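Local coordinates for Trm112p-like protein (Encephalitozoon cuniculi, PDB 3Q87) that binds zinc and probably serves as the activating partner of methyltransferases that act in translation, including the Mtq2-type enzyme that methylates release factor eRF1, at residues L9-C14 with D103-I108; L20-E25 with G98-D103; M44-G49 with S74-N79; R66-Q71 with E84-F89. All blocks are in the same frame, centred on the assembly; numbering follows the deposited sequence.

Contact 1: residues L9-C14 with D103-I108; sequences LKCKRC and DMCGLI. With ZN (zinc ion), chain C.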
loop_
_atom_site.group_PDB
_atom_site.type_symbol
_atom_site.label_atom_id
_atom_site.label_comp_id
_atom_site.label_asym_id
_atom_site.label_seq_id
_atom_site.Cartn_x
_atom_site.Cartn_y
_atom_site.Cartn_z
ATOM N N LEU A 9 0.163 -3.207 -7.516
ATOM C CA LEU A 9 -0.398 -2.007 -8.115
ATOM C C LEU A 9 -1.322 -2.386 -9.256
ATOM O O LEU A 9 -1.149 -3.423 -9.867
ATOM C CB LEU A 9 0.712 -1.091 -8.620
ATOM C CG LEU A 9 1.530 -0.271 -7.614
ATOM C CD1 LEU A 9 2.823 0.205 -8.242
ATOM C CD2 LEU A 9 0.726 0.914 -7.117
ATOM N N LYS A 10 -2.300 -1.542 -9.543
ATOM C CA LYS A 10 -3.154 -1.762 -10.700
ATOM C C LYS A 10 -3.565 -0.431 -11.315
ATOM O O LYS A 10 -3.483 0.617 -10.666
ATOM C CB LYS A 10 -4.401 -2.557 -10.313
ATOM C CG LYS A 10 -5.416 -1.774 -9.467
ATOM C CD LYS A 10 -6.661 -2.610 -9.201
ATOM C CE LYS A 10 -7.759 -1.817 -8.506
ATOM N NZ LYS A 10 -8.454 -0.899 -9.445
ATOM N N CYS A 11 -4.001 -0.476 -12.568
ATOM C CA CYS A 11 -4.517 0.712 -13.221
ATOM C C CYS A 11 -5.776 1.149 -12.507
ATOM O O CYS A 11 -6.651 0.335 -12.198
ATOM C CB CYS A 11 -4.829 0.448 -14.691
ATOM S SG CYS A 11 -5.667 1.837 -15.464
ATOM N N LYS A 12 -5.874 2.437 -12.232
ATOM C CA LYS A 12 -6.973 2.910 -11.407
ATOM C C LYS A 12 -8.210 3.217 -12.250
ATOM O O LYS A 12 -9.263 3.559 -11.715
ATOM C CB LYS A 12 -6.546 4.138 -10.609
ATOM C CG LYS A 12 -6.402 5.393 -11.459
ATOM C CD LYS A 12 -6.108 6.603 -10.600
ATOM C CE LYS A 12 -5.793 7.814 -11.463
ATOM N NZ LYS A 12 -5.451 8.981 -10.597
ATOM N N ARG A 13 -8.075 3.091 -13.566
ATOM C CA ARG A 13 -9.161 3.411 -14.485
ATOM C C ARG A 13 -9.825 2.139 -15.036
ATOM O O ARG A 13 -11.053 2.019 -15.046
ATOM C CB ARG A 13 -8.633 4.255 -15.643
ATOM C CG ARG A 13 -9.556 4.237 -16.849
ATOM C CD ARG A 13 -8.809 4.662 -18.097
ATOM N NE ARG A 13 -8.702 6.107 -18.141
ATOM C CZ ARG A 13 -7.710 6.781 -18.704
ATOM N NH1 ARG A 13 -6.701 6.149 -19.289
ATOM N NH2 ARG A 13 -7.742 8.106 -18.677
ATOM N N CYS A 14 -9.011 1.189 -15.490
ATOM C CA CYS A 14 -9.534 -0.100 -15.930
ATOM C C CYS A 14 -10.158 -0.866 -14.757
ATOM O O CYS A 14 -9.598 -0.922 -13.668
ATOM C CB CYS A 14 -8.445 -0.918 -16.636
ATOM S SG CYS A 14 -7.871 -0.146 -18.186
ATOM N N ASP A 103 -1.160 -1.414 -19.928
ATOM C CA ASP A 103 -1.096 -1.898 -21.305
ATOM C C ASP A 103 -2.435 -1.808 -22.026
ATOM O O ASP A 103 -2.470 -1.891 -23.246
ATOM C CB ASP A 103 -0.543 -3.328 -21.374
ATOM C CG ASP A 103 -1.489 -4.360 -20.759
ATOM O OD1 ASP A 103 -2.467 -3.966 -20.088
ATOM O OD2 ASP A 103 -1.260 -5.573 -20.949
ATOM N N MET A 104 -3.530 -1.628 -21.287
ATOM C CA MET A 104 -4.842 -1.576 -21.919
ATOM C C MET A 104 -5.318 -0.162 -22.251
ATOM O O MET A 104 -5.827 0.076 -23.350
ATOM C CB MET A 104 -5.901 -2.306 -21.088
ATOM C CG MET A 104 -5.661 -3.812 -20.977
ATOM S SD MET A 104 -5.891 -4.702 -22.535
ATOM C CE MET A 104 -7.575 -4.202 -22.911
ATOM N N CYS A 105 -5.171 0.772 -21.314
ATOM C CA CYS A 105 -5.668 2.124 -21.560
ATOM C C CYS A 105 -4.544 3.143 -21.705
ATOM O O CYS A 105 -4.804 4.303 -21.997
ATOM C CB CYS A 105 -6.617 2.559 -20.450
ATOM S SG CYS A 105 -5.725 3.000 -18.944
ATOM N N GLY A 106 -3.297 2.712 -21.508
ATOM C CA GLY A 106 -2.158 3.616 -21.629
ATOM C C GLY A 106 -1.949 4.635 -20.508
ATOM O O GLY A 106 -1.069 5.475 -20.598
ATOM N N LEU A 107 -2.770 4.590 -19.465
ATOM C CA LEU A 107 -2.559 5.454 -18.301
ATOM C C LEU A 107 -1.138 5.288 -17.742
ATOM O O LEU A 107 -0.628 4.171 -17.625
ATOM C CB LEU A 107 -3.574 5.130 -17.209
ATOM C CG LEU A 107 -3.575 6.045 -15.983
ATOM C CD1 LEU A 107 -4.217 7.375 -16.350
ATOM C CD2 LEU A 107 -4.318 5.404 -14.825
ATOM N N ILE A 108 -0.512 6.407 -17.398
ATOM C CA ILE A 108 0.864 6.427 -16.917
ATOM C C ILE A 108 0.981 6.894 -15.469
ATOM O O ILE A 108 0.490 7.967 -15.122
ATOM C CB ILE A 108 1.721 7.423 -17.706
ATOM C CG1 ILE A 108 1.715 7.109 -19.204
ATOM C CG2 ILE A 108 3.131 7.455 -17.155
ATOM C CD1 ILE A 108 2.433 5.867 -19.546
HETATM ZN ZN ZN C . -5.793 1.036 -17.676
#
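Arg13 reaches over Cys105, and its chain is easily traced outward from CB. CG stands anti to the backbone N (chi1 161°), which sends the chain from 9-14 toward 103-108. CD then passes over the thiolate, 3.6 Å from Cys105 SG, and the bend at chi3 brings the guanidinium down beside the sulfur. NH1 donates to Cys105 SG at 3.3 Å, with the sulfur near the guanidinium plane and an N-H...S angle of 155°. One face of the group is covered by Leu107, whose CD1 lies 4.0 Å from NH1, while NH2 turns to the carboxylate of Glu123 in a salt bridge. The sulfur held in this way is a zinc ligand: Cys105 SG is 2.3 Å from the zinc, and Cys11 SG and Cys14 SG also bind it. Cys102 completes the four-sulfur site. This is the zinc-ribbon arrangement, with two CxxC turns facing each other across one metal. Each turn also points backbone N-H groups at its own sulfur. Arg13 N and Cys14 N both donate to Cys11 SG, the second almost straight at 176°, and Leu107 N donates to Cys105 SG. Together with the Arg13 bond, these donors would be expected to draw some negative charge off the thiolates. Leu107 CD2 packs against Cys11, 3.9 Å from Cys11 SG, and also meets Lys12 CG at 4.0 Å, the two side chains crossing at about a right angle. The extended Lys12 chain carries NZ onward to Thr118 O.

Contact 2: residues L20-E25 with G98-D103; sequences LILECE and GSLRCD. With ZN (zinc ion), chain C.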
loop_
_atom_site.group_PDB
_atom_site.type_symbol
_atom_site.label_atom_id
_atom_site.label_comp_id
_atom_site.label_asym_id
_atom_site.label_seq_id
_atom_site.Cartn_x
_atom_site.Cartn_y
_atom_site.Cartn_z
ATOM N N LEU A 20 0.831 -3.612 -15.899
ATOM C CA LEU A 20 1.527 -2.332 -15.827
ATOM C C LEU A 20 2.942 -2.534 -16.332
ATOM O O LEU A 20 3.673 -3.355 -15.791
ATOM C CB LEU A 20 1.545 -1.788 -14.395
ATOM C CG LEU A 20 0.152 -1.595 -13.765
ATOM C CD1 LEU A 20 0.237 -0.955 -12.372
ATOM C CD2 LEU A 20 -0.744 -0.788 -14.700
ATOM N N ILE A 21 3.327 -1.796 -17.367
ATOM C CA ILE A 21 4.659 -1.955 -17.956
ATOM C C ILE A 21 5.614 -0.882 -17.463
ATOM O O ILE A 21 5.297 0.299 -17.478
ATOM C CB ILE A 21 4.617 -1.932 -19.501
ATOM C CG1 ILE A 21 3.578 -2.929 -20.024
ATOM C CG2 ILE A 21 5.990 -2.257 -20.084
ATOM C CD1 ILE A 21 3.797 -4.348 -19.526
ATOM N N LEU A 22 6.793 -1.315 -17.033
ATOM C CA LEU A 22 7.788 -0.443 -16.438
ATOM C C LEU A 22 8.697 0.178 -17.490
ATOM O O LEU A 22 9.233 -0.522 -18.352
ATOM C CB LEU A 22 8.630 -1.247 -15.439
ATOM C CG LEU A 22 9.566 -0.597 -14.410
ATOM C CD1 LEU A 22 10.996 -0.771 -14.820
ATOM C CD2 LEU A 22 9.271 0.886 -14.125
ATOM N N GLU A 23 8.855 1.497 -17.415
ATOM C CA GLU A 23 9.937 2.182 -18.105
ATOM C C GLU A 23 10.863 2.782 -17.058
ATOM O O GLU A 23 10.419 3.482 -16.151
ATOM C CB GLU A 23 9.409 3.271 -19.029
ATOM C CG GLU A 23 10.425 4.355 -19.302
ATOM C CD GLU A 23 10.409 4.807 -20.740
ATOM O OE1 GLU A 23 10.436 6.037 -20.982
ATOM O OE2 GLU A 23 10.366 3.924 -21.627
ATOM N N CYS A 24 12.153 2.507 -17.191
ATOM C CA CYS A 24 13.111 2.855 -16.161
ATOM C C CYS A 24 14.145 3.863 -16.653
ATOM O O CYS A 24 14.996 3.531 -17.473
ATOM C CB CYS A 24 13.803 1.583 -15.681
ATOM S SG CYS A 24 14.945 1.825 -14.322
ATOM N N GLU A 25 14.067 5.099 -16.167
ATOM C CA GLU A 25 15.122 6.059 -16.455
ATOM C C GLU A 25 16.348 5.763 -15.591
ATOM O O GLU A 25 17.453 5.586 -16.104
ATOM C CB GLU A 25 14.654 7.499 -16.262
ATOM C CG GLU A 25 15.589 8.522 -16.898
ATOM C CD GLU A 25 15.861 8.233 -18.375
ATOM O OE1 GLU A 25 14.903 8.288 -19.182
ATOM O OE2 GLU A 25 17.033 7.954 -18.732
ATOM N N GLY A 98 11.320 6.800 -13.455
ATOM C CA GLY A 98 10.736 5.993 -14.509
ATOM C C GLY A 98 9.233 6.140 -14.598
ATOM O O GLY A 98 8.680 7.179 -14.236
ATOM N N SER A 99 8.569 5.085 -15.058
ATOM C CA SER A 99 7.130 5.132 -15.306
ATOM C C SER A 99 6.505 3.746 -15.305
ATOM O O SER A 99 7.165 2.745 -15.616
ATOM C CB SER A 99 6.854 5.780 -16.664
ATOM O OG SER A 99 6.822 7.189 -16.554
ATOM N N LEU A 100 5.217 3.703 -14.981
ATOM C CA LEU A 100 4.419 2.499 -15.129
ATOM C C LEU A 100 3.269 2.812 -16.078
ATOM O O LEU A 100 2.563 3.790 -15.880
ATOM C CB LEU A 100 3.862 2.058 -13.777
ATOM C CG LEU A 100 4.893 1.649 -12.724
ATOM C CD1 LEU A 100 4.200 1.364 -11.403
ATOM C CD2 LEU A 100 5.720 0.440 -13.186
ATOM N N ARG A 101 3.072 1.978 -17.096
ATOM C CA ARG A 101 2.030 2.221 -18.094
ATOM C C ARG A 101 1.046 1.047 -18.180
ATOM O O ARG A 101 1.454 -0.085 -18.379
ATOM C CB ARG A 101 2.663 2.476 -19.478
ATOM C CG ARG A 101 1.628 2.593 -20.618
ATOM C CD ARG A 101 2.248 2.954 -21.967
ATOM N NE ARG A 101 3.427 2.154 -22.274
ATOM C CZ ARG A 101 3.389 0.909 -22.743
ATOM N NH1 ARG A 101 2.220 0.310 -22.948
ATOM N NH2 ARG A 101 4.519 0.263 -23.004
ATOM N N CYS A 102 -0.247 1.329 -18.034
ATOM C CA CYS A 102 -1.276 0.315 -18.217
ATOM C C CYS A 102 -1.304 -0.120 -19.673
ATOM O O CYS A 102 -1.460 0.707 -20.551
ATOM C CB CYS A 102 -2.653 0.868 -17.854
ATOM S SG CYS A 102 -4.021 -0.303 -18.258
ATOM N N ASP A 103 -1.160 -1.414 -19.928
ATOM C CA ASP A 103 -1.096 -1.898 -21.305
ATOM C C ASP A 103 -2.435 -1.808 -22.026
ATOM O O ASP A 103 -2.470 -1.891 -23.246
ATOM C CB ASP A 103 -0.543 -3.328 -21.374
ATOM C CG ASP A 103 -1.489 -4.360 -20.759
ATOM O OD1 ASP A 103 -2.467 -3.966 -20.088
ATOM O OD2 ASP A 103 -1.260 -5.573 -20.949
HETATM ZN ZN ZN C . -5.793 1.036 -17.676
#
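Strands 20-24 and 98-102 pair antiparallel, Leu20 facing Cys102 at one end and Cys24 facing Gly98 at the other, in the sheet that carries one of the zinc ligands. Their short axes come within 4.2 Å. Two hydrogen-bonded pairs hold the ladder. Ile21 N gives to Arg101 O at 2.7 Å and Arg101 N gives back to Ile21 O; Glu23 and Ser99 exchange a matching pair of bonds. On the face bearing Ile21 and Arg101, the side chains run side by side and point the same way. The bend of Arg101 at chi3 (47°) folds its guanidinium back over Ile21, so that NH2 lies 4.1 Å from Ile21 CG2 and one face of the flat group looks onto Ile21 CB. The other face carries Leu20, Leu22 and Leu100 beside the ligand Cys102. There Leu22 CD2 meets Leu100 CD2 at 3.7 Å and presses still closer, to 3.2 Å, on Ser99 O, a tight spot that goes with an unstaggered Leu22 chi2 of -106°. Farther along, Leu20 CD2 lies 4.0 Å from Cys102 CB and so packs against the stem of a metal ligand. Cys102 SG, anti to its own backbone N, leaves the end of the strand to bind the zinc at 2.3 Å. In the wider fold, strand 20-24 is the outermost strand of the four-stranded sheet within this chain, and strand 98-102 lies inside it, bonded on its second edge to strand 108-112, whose Ile111 packs on both Leu22 and Leu100; Ser59 of helix 42-59 bonds Leu22 O.

Contact 3: residues M44-G49 with S74-N79; sequences MFTENG and SSFVEN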
loop_
_atom_site.group_PDB
_atom_site.type_symbol
_atom_site.label_atom_id
_atom_site.label_comp_id
_atom_site.label_asym_id
_atom_site.label_seq_id
_atom_site.Cartn_x
_atom_site.Cartn_y
_atom_site.Cartn_z
ATOM N N MET A 44 1.501 -13.635 -9.202
ATOM C CA MET A 44 1.534 -12.518 -10.137
ATOM C C MET A 44 2.750 -12.639 -11.050
ATOM O O MET A 44 2.742 -12.166 -12.191
ATOM C CB MET A 44 1.554 -11.174 -9.400
ATOM C CG MET A 44 0.256 -10.827 -8.662
ATOM S SD MET A 44 -1.219 -10.775 -9.712
ATOM C CE MET A 44 -1.371 -9.018 -10.019
ATOM N N PHE A 45 3.792 -13.280 -10.535
ATOM C CA PHE A 45 5.048 -13.395 -11.253
ATOM C C PHE A 45 5.251 -14.770 -11.906
ATOM O O PHE A 45 6.230 -14.975 -12.627
ATOM C CB PHE A 45 6.217 -13.014 -10.331
ATOM C CG PHE A 45 6.145 -11.593 -9.837
ATOM C CD1 PHE A 45 5.571 -11.298 -8.615
ATOM C CD2 PHE A 45 6.615 -10.549 -10.616
ATOM C CE1 PHE A 45 5.488 -9.985 -8.170
ATOM C CE2 PHE A 45 6.533 -9.233 -10.176
ATOM C CZ PHE A 45 5.966 -8.956 -8.945
ATOM N N THR A 46 4.325 -15.700 -11.665
ATOM C CA THR A 46 4.406 -17.029 -12.285
ATOM C C THR A 46 3.532 -17.114 -13.527
ATOM O O THR A 46 3.941 -17.683 -14.536
ATOM C CB THR A 46 4.019 -18.210 -11.324
ATOM O OG1 THR A 46 2.713 -18.002 -10.764
ATOM C CG2 THR A 46 5.041 -18.391 -10.212
ATOM N N GLU A 47 2.331 -16.549 -13.451
ATOM C CA GLU A 47 1.363 -16.654 -14.540
ATOM C C GLU A 47 1.967 -16.359 -15.914
ATOM O O GLU A 47 2.907 -15.572 -16.029
ATOM C CB GLU A 47 0.174 -15.734 -14.284
ATOM C CG GLU A 47 -0.658 -16.136 -13.077
ATOM C CD GLU A 47 -1.552 -15.013 -12.598
ATOM O OE1 GLU A 47 -1.578 -13.956 -13.270
ATOM O OE2 GLU A 47 -2.218 -15.187 -11.553
ATOM N N ASN A 48 1.408 -16.982 -16.950
ATOM C CA ASN A 48 1.944 -16.871 -18.304
ATOM C C ASN A 48 3.433 -17.112 -18.339
ATOM O O ASN A 48 4.182 -16.348 -18.949
ATOM C CB ASN A 48 1.646 -15.507 -18.919
ATOM C CG ASN A 48 0.507 -15.552 -19.914
ATOM O OD1 ASN A 48 -0.549 -16.123 -19.636
ATOM N ND2 ASN A 48 0.714 -14.947 -21.085
ATOM N N GLY A 49 3.862 -18.172 -17.672
ATOM C CA GLY A 49 5.259 -18.542 -17.686
ATOM C C GLY A 49 6.175 -17.395 -17.320
ATOM O O GLY A 49 7.206 -17.191 -17.964
ATOM N N SER A 74 12.423 -19.505 -15.588
ATOM C CA SER A 74 11.773 -20.780 -15.872
ATOM C C SER A 74 11.790 -21.667 -14.637
ATOM O O SER A 74 10.777 -22.258 -14.271
ATOM C CB SER A 74 12.476 -21.490 -17.032
ATOM O OG SER A 74 13.864 -21.633 -16.767
ATOM N N SER A 75 12.944 -21.744 -13.986
ATOM C CA SER A 75 13.061 -22.547 -12.778
ATOM C C SER A 75 12.141 -22.044 -11.663
ATOM O O SER A 75 11.560 -22.846 -10.934
ATOM C CB SER A 75 14.518 -22.635 -12.310
ATOM O OG SER A 75 15.020 -21.369 -11.931
ATOM N N PHE A 76 11.996 -20.726 -11.531
ATOM C CA PHE A 76 11.080 -20.177 -10.528
ATOM C C PHE A 76 9.645 -20.575 -10.838
ATOM O O PHE A 76 8.865 -20.901 -9.942
ATOM C CB PHE A 76 11.181 -18.651 -10.432
ATOM C CG PHE A 76 10.050 -18.023 -9.655
ATOM C CD1 PHE A 76 10.098 -17.943 -8.273
ATOM C CD2 PHE A 76 8.927 -17.538 -10.309
ATOM C CE1 PHE A 76 9.055 -17.375 -7.559
ATOM C CE2 PHE A 76 7.887 -16.965 -9.603
ATOM C CZ PHE A 76 7.950 -16.888 -8.224
ATOM N N VAL A 77 9.296 -20.533 -12.116
ATOM C CA VAL A 77 7.989 -21.003 -12.554
ATOM C C VAL A 77 7.807 -22.490 -12.209
ATOM O O VAL A 77 6.711 -22.912 -11.823
ATOM C CB VAL A 77 7.788 -20.775 -14.064
ATOM C CG1 VAL A 77 6.381 -21.147 -14.472
ATOM C CG2 VAL A 77 8.081 -19.323 -14.426
ATOM N N GLU A 78 8.876 -23.280 -12.339
ATOM C CA GLU A 78 8.813 -24.692 -11.957
ATOM C C GLU A 78 8.608 -24.785 -10.456
ATOM O O GLU A 78 7.541 -25.163 -9.972
ATOM C CB GLU A 78 10.112 -25.446 -12.279
ATOM C CG GLU A 78 10.808 -25.135 -13.595
ATOM C CD GLU A 78 12.078 -25.974 -13.778
ATOM O OE1 GLU A 78 13.169 -25.397 -13.993
ATOM O OE2 GLU A 78 11.986 -27.218 -13.686
ATOM N N ASN A 79 9.672 -24.442 -9.736
ATOM C CA ASN A 79 9.712 -24.503 -8.284
ATOM C C ASN A 79 9.675 -23.100 -7.690
ATOM O O ASN A 79 10.726 -22.512 -7.423
ATOM C CB ASN A 79 10.987 -25.225 -7.842
ATOM C CG ASN A 79 11.160 -25.248 -6.335
ATOM O OD1 ASN A 79 10.200 -25.077 -5.579
ATOM N ND2 ASN A 79 12.392 -25.468 -5.890
#
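Thr46 and Phe76 meet where two helices of the helical part of this Trm112-type fold cross. The short axes of 44-49 and 74-78 run nearly perpendicular, 101° apart, and come no closer than 9.3 Å. A separation that wide is bridged by side chains, and no hydrogen bond spans it. Phe76 does most of the reaching. Its CG is anti to the backbone N (chi1 167°), which swings the ring out from helix 70-78 and presents CE2 to the opposite helix. Thr46 answers with its methyl group: CG2 lies only 3.2 Å from Phe76 CE2, very tight for two carbons, and 3.8 Å from Phe76 CZ. The threonine rotamer divides the labour between its branches, OG1 lying between N and the carbonyl carbon (chi1 55°), where it bonds His43 O one turn back, while CG2 is turned toward Phe76, meeting the ring obliquely. Phe45 turns its own ring elsewhere in the core, onto Leu53, Leu56 and Leu90, and of its side chain offers Phe76 CB, 4.4 Å from Phe76 CE2. Farther along, helix 44-49 is weakly bonded and kinked: Asn48 and Gly49 take left-handed backbone angles, with positive phi. This bend carries the backbone of Gly49 to Val77, whose CG2 comes within 4.0 Å of Gly49 C. Leu53 and Ile86 also pack on Phe76, placing the ring among three helices. One buried polar atom finds no hydrogen-bonding partner: Phe45 O, which sits at the edge of the Phe76 ring, 4.0 Å from Phe76 CE2.

Contact 4: residues R66-Q71 with E84-F89; sequences RELSEQ and EKIKEF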
loop_
_atom_site.group_PDB
_atom_site.type_symbol
_atom_site.label_atom_id
_atom_site.label_comp_id
_atom_site.label_asym_id
_atom_site.label_seq_id
_atom_site.Cartn_x
_atom_site.Cartn_y
_atom_site.Cartn_z
ATOM N N ARG A 66 21.864 -5.786 -10.784
ATOM C CA ARG A 66 21.344 -7.102 -10.446
ATOM C C ARG A 66 20.764 -7.702 -11.722
ATOM O O ARG A 66 20.433 -6.970 -12.652
ATOM C CB ARG A 66 20.279 -6.983 -9.364
ATOM C CG ARG A 66 20.319 -8.096 -8.337
ATOM C CD ARG A 66 19.456 -7.762 -7.135
ATOM N NE ARG A 66 19.980 -6.636 -6.364
ATOM C CZ ARG A 66 20.700 -6.758 -5.250
ATOM N NH1 ARG A 66 20.994 -7.960 -4.772
ATOM N NH2 ARG A 66 21.125 -5.674 -4.611
ATOM N N GLU A 67 20.654 -9.024 -11.787
ATOM C CA GLU A 67 20.270 -9.666 -13.043
ATOM C C GLU A 67 19.509 -10.984 -12.879
ATOM O O GLU A 67 19.702 -11.709 -11.904
ATOM C CB GLU A 67 21.507 -9.891 -13.922
ATOM C CG GLU A 67 22.402 -8.660 -14.076
ATOM C CD GLU A 67 23.151 -8.630 -15.398
ATOM O OE1 GLU A 67 23.613 -9.702 -15.848
ATOM O OE2 GLU A 67 23.277 -7.531 -15.987
ATOM N N LEU A 68 18.636 -11.272 -13.843
ATOM C CA LEU A 68 17.963 -12.568 -13.933
ATOM C C LEU A 68 18.265 -13.203 -15.277
ATOM O O LEU A 68 18.726 -12.530 -16.197
ATOM C CB LEU A 68 16.450 -12.427 -13.789
ATOM C CG LEU A 68 15.875 -12.211 -12.394
ATOM C CD1 LEU A 68 14.356 -12.248 -12.477
ATOM C CD2 LEU A 68 16.400 -13.259 -11.409
ATOM N N SER A 69 17.991 -14.497 -15.391
ATOM C CA SER A 69 18.236 -15.220 -16.634
ATOM C C SER A 69 17.032 -16.064 -17.009
ATOM O O SER A 69 16.226 -16.425 -16.151
ATOM C CB SER A 69 19.472 -16.115 -16.509
ATOM O OG SER A 69 20.635 -15.353 -16.234
ATOM N N GLU A 70 16.917 -16.368 -18.299
ATOM C CA GLU A 70 15.871 -17.248 -18.799
ATOM C C GLU A 70 15.652 -18.384 -17.819
ATOM O O GLU A 70 14.520 -18.735 -17.492
ATOM C CB GLU A 70 16.287 -17.844 -20.143
ATOM C CG GLU A 70 16.758 -16.831 -21.168
ATOM C CD GLU A 70 15.635 -16.335 -22.055
ATOM O OE1 GLU A 70 14.662 -17.093 -22.268
ATOM O OE2 GLU A 70 15.732 -15.190 -22.545
ATOM N N GLN A 71 16.753 -18.960 -17.359
ATOM C CA GLN A 71 16.688 -20.133 -16.508
ATOM C C GLN A 71 16.131 -19.762 -15.138
ATOM O O GLN A 71 15.218 -20.414 -14.627
ATOM C CB GLN A 71 18.074 -20.768 -16.387
ATOM C CG GLN A 71 18.053 -22.224 -15.970
ATOM C CD GLN A 71 19.225 -23.007 -16.537
ATOM O OE1 GLN A 71 20.057 -23.532 -15.794
ATOM N NE2 GLN A 71 19.298 -23.085 -17.864
ATOM N N GLU A 84 15.027 -17.440 -4.110
ATOM C CA GLU A 84 16.144 -16.659 -3.597
ATOM C C GLU A 84 16.591 -15.638 -4.641
ATOM O O GLU A 84 16.871 -14.481 -4.315
ATOM C CB GLU A 84 17.313 -17.569 -3.197
ATOM C CG GLU A 84 16.909 -18.796 -2.373
ATOM C CD GLU A 84 16.200 -19.868 -3.198
ATOM O OE1 GLU A 84 16.651 -20.157 -4.333
ATOM O OE2 GLU A 84 15.194 -20.428 -2.708
ATOM N N LYS A 85 16.643 -16.064 -5.898
ATOM C CA LYS A 85 17.077 -15.187 -6.975
ATOM C C LYS A 85 15.980 -14.205 -7.373
ATOM O O LYS A 85 16.261 -13.060 -7.720
ATOM C CB LYS A 85 17.544 -16.010 -8.179
ATOM C CG LYS A 85 18.943 -16.563 -7.998
ATOM C CD LYS A 85 19.177 -17.856 -8.769
ATOM C CE LYS A 85 20.506 -18.485 -8.352
ATOM N NZ LYS A 85 20.678 -19.878 -8.850
ATOM N N ILE A 86 14.733 -14.658 -7.322
ATOM C CA ILE A 86 13.595 -13.800 -7.626
ATOM C C ILE A 86 13.479 -12.668 -6.594
ATOM O O ILE A 86 13.450 -11.488 -6.955
ATOM C CB ILE A 86 12.293 -14.623 -7.687
ATOM C CG1 ILE A 86 12.445 -15.772 -8.686
ATOM C CG2 ILE A 86 11.104 -13.750 -8.066
ATOM C CD1 ILE A 86 12.952 -15.344 -10.050
ATOM N N LYS A 87 13.425 -13.038 -5.315
ATOM C CA LYS A 87 13.388 -12.074 -4.214
ATOM C C LYS A 87 14.484 -11.033 -4.359
ATOM O O LYS A 87 14.283 -9.851 -4.096
ATOM C CB LYS A 87 13.612 -12.782 -2.882
ATOM C CG LYS A 87 12.403 -13.435 -2.241
ATOM C CD LYS A 87 12.854 -14.124 -0.947
ATOM C CE LYS A 87 11.784 -15.007 -0.330
ATOM N NZ LYS A 87 10.816 -14.245 0.501
ATOM N N GLU A 88 15.667 -11.490 -4.744
ATOM C CA GLU A 88 16.813 -10.612 -4.872
ATOM C C GLU A 88 16.575 -9.589 -5.983
ATOM O O GLU A 88 16.959 -8.427 -5.871
ATOM C CB GLU A 88 18.054 -11.457 -5.166
ATOM C CG GLU A 88 19.376 -10.717 -5.109
ATOM C CD GLU A 88 20.562 -11.663 -5.228
ATOM O OE1 GLU A 88 20.525 -12.745 -4.598
ATOM O OE2 GLU A 88 21.524 -11.322 -5.951
ATOM N N PHE A 89 15.940 -10.028 -7.064
ATOM C CA PHE A 89 15.620 -9.126 -8.162
ATOM C C PHE A 89 14.465 -8.194 -7.767
ATOM O O PHE A 89 14.512 -6.994 -8.019
ATOM C CB PHE A 89 15.260 -9.942 -9.412
ATOM C CG PHE A 89 15.024 -9.114 -10.655
ATOM C CD1 PHE A 89 16.089 -8.628 -11.398
ATOM C CD2 PHE A 89 13.729 -8.863 -11.103
ATOM C CE1 PHE A 89 15.875 -7.886 -12.553
ATOM C CE2 PHE A 89 13.504 -8.123 -12.259
ATOM C CZ PHE A 89 14.582 -7.631 -12.984
#
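Arg66 opens the segment by laying its side chain, bent at chi3, across Glu88 of the helix 84-91, the two crossing at about a right angle. Arg66 NH1 comes up against the aliphatic part of the glutamate, 3.2 Å from Glu88 CG, and makes a long salt bridge to Glu88 OE2 at 3.6 Å. The carboxylate carbon lies at the guanidinium edge, but the two flat groups are turned 86° apart, so the pair meets without the side-on, two-bond match an arginine and a glutamate can make. Arg66 NE adds a weak hydrogen bond to Gly92 O. Next comes Glu67, which points away and brings little more than its backbone carbon near the Phe89 ring. Leu68 then turns back toward the helix and carries the apolar contact. With CG anti to its carbonyl carbon (chi1 -77°), it lays CD1 over one face of Phe89, 4.0 Å from the ring centroid and 24° off the normal, a CH-pi contact. The same methyl reaches Ile86 CD1 at 4.2 Å, while Leu68 CD2 lies 3.7 Å from Lys85 O. Ser69 occupies the N-cap position of helix 70-78, although its side chain makes no capping bond. Val57 of helix 42-59 touches both Leu68 and Phe89, and so the extended lead-in to one helix closes over the next as part of the small hydrophobic core shared by the three helices of this Trm112-like fold.

Contacts 1 and 2 form one unit round the zinc: their centres are 10 Å apart, they share Asp103, and the metal takes three cysteines from the first and Cys102 from the second. Leu107 O and Cys102 N, 2.9 Å apart in a probable hydrogen bond, stitch them together. Contacts 3 and 4 belong to the helical part, with centres 12 Å apart, joined where Phe76 CD1 packs 3.2 Å from Ile86 CG1. The two halves do not touch through these segments; contact 4 lies about 26 Å from contact 1 between centres. Along the chain, both helical contacts are nested within the loop that contact 2 closes. Within contacts 1 and 3, Lys10 and Met44 touch the partner methyltransferase chain.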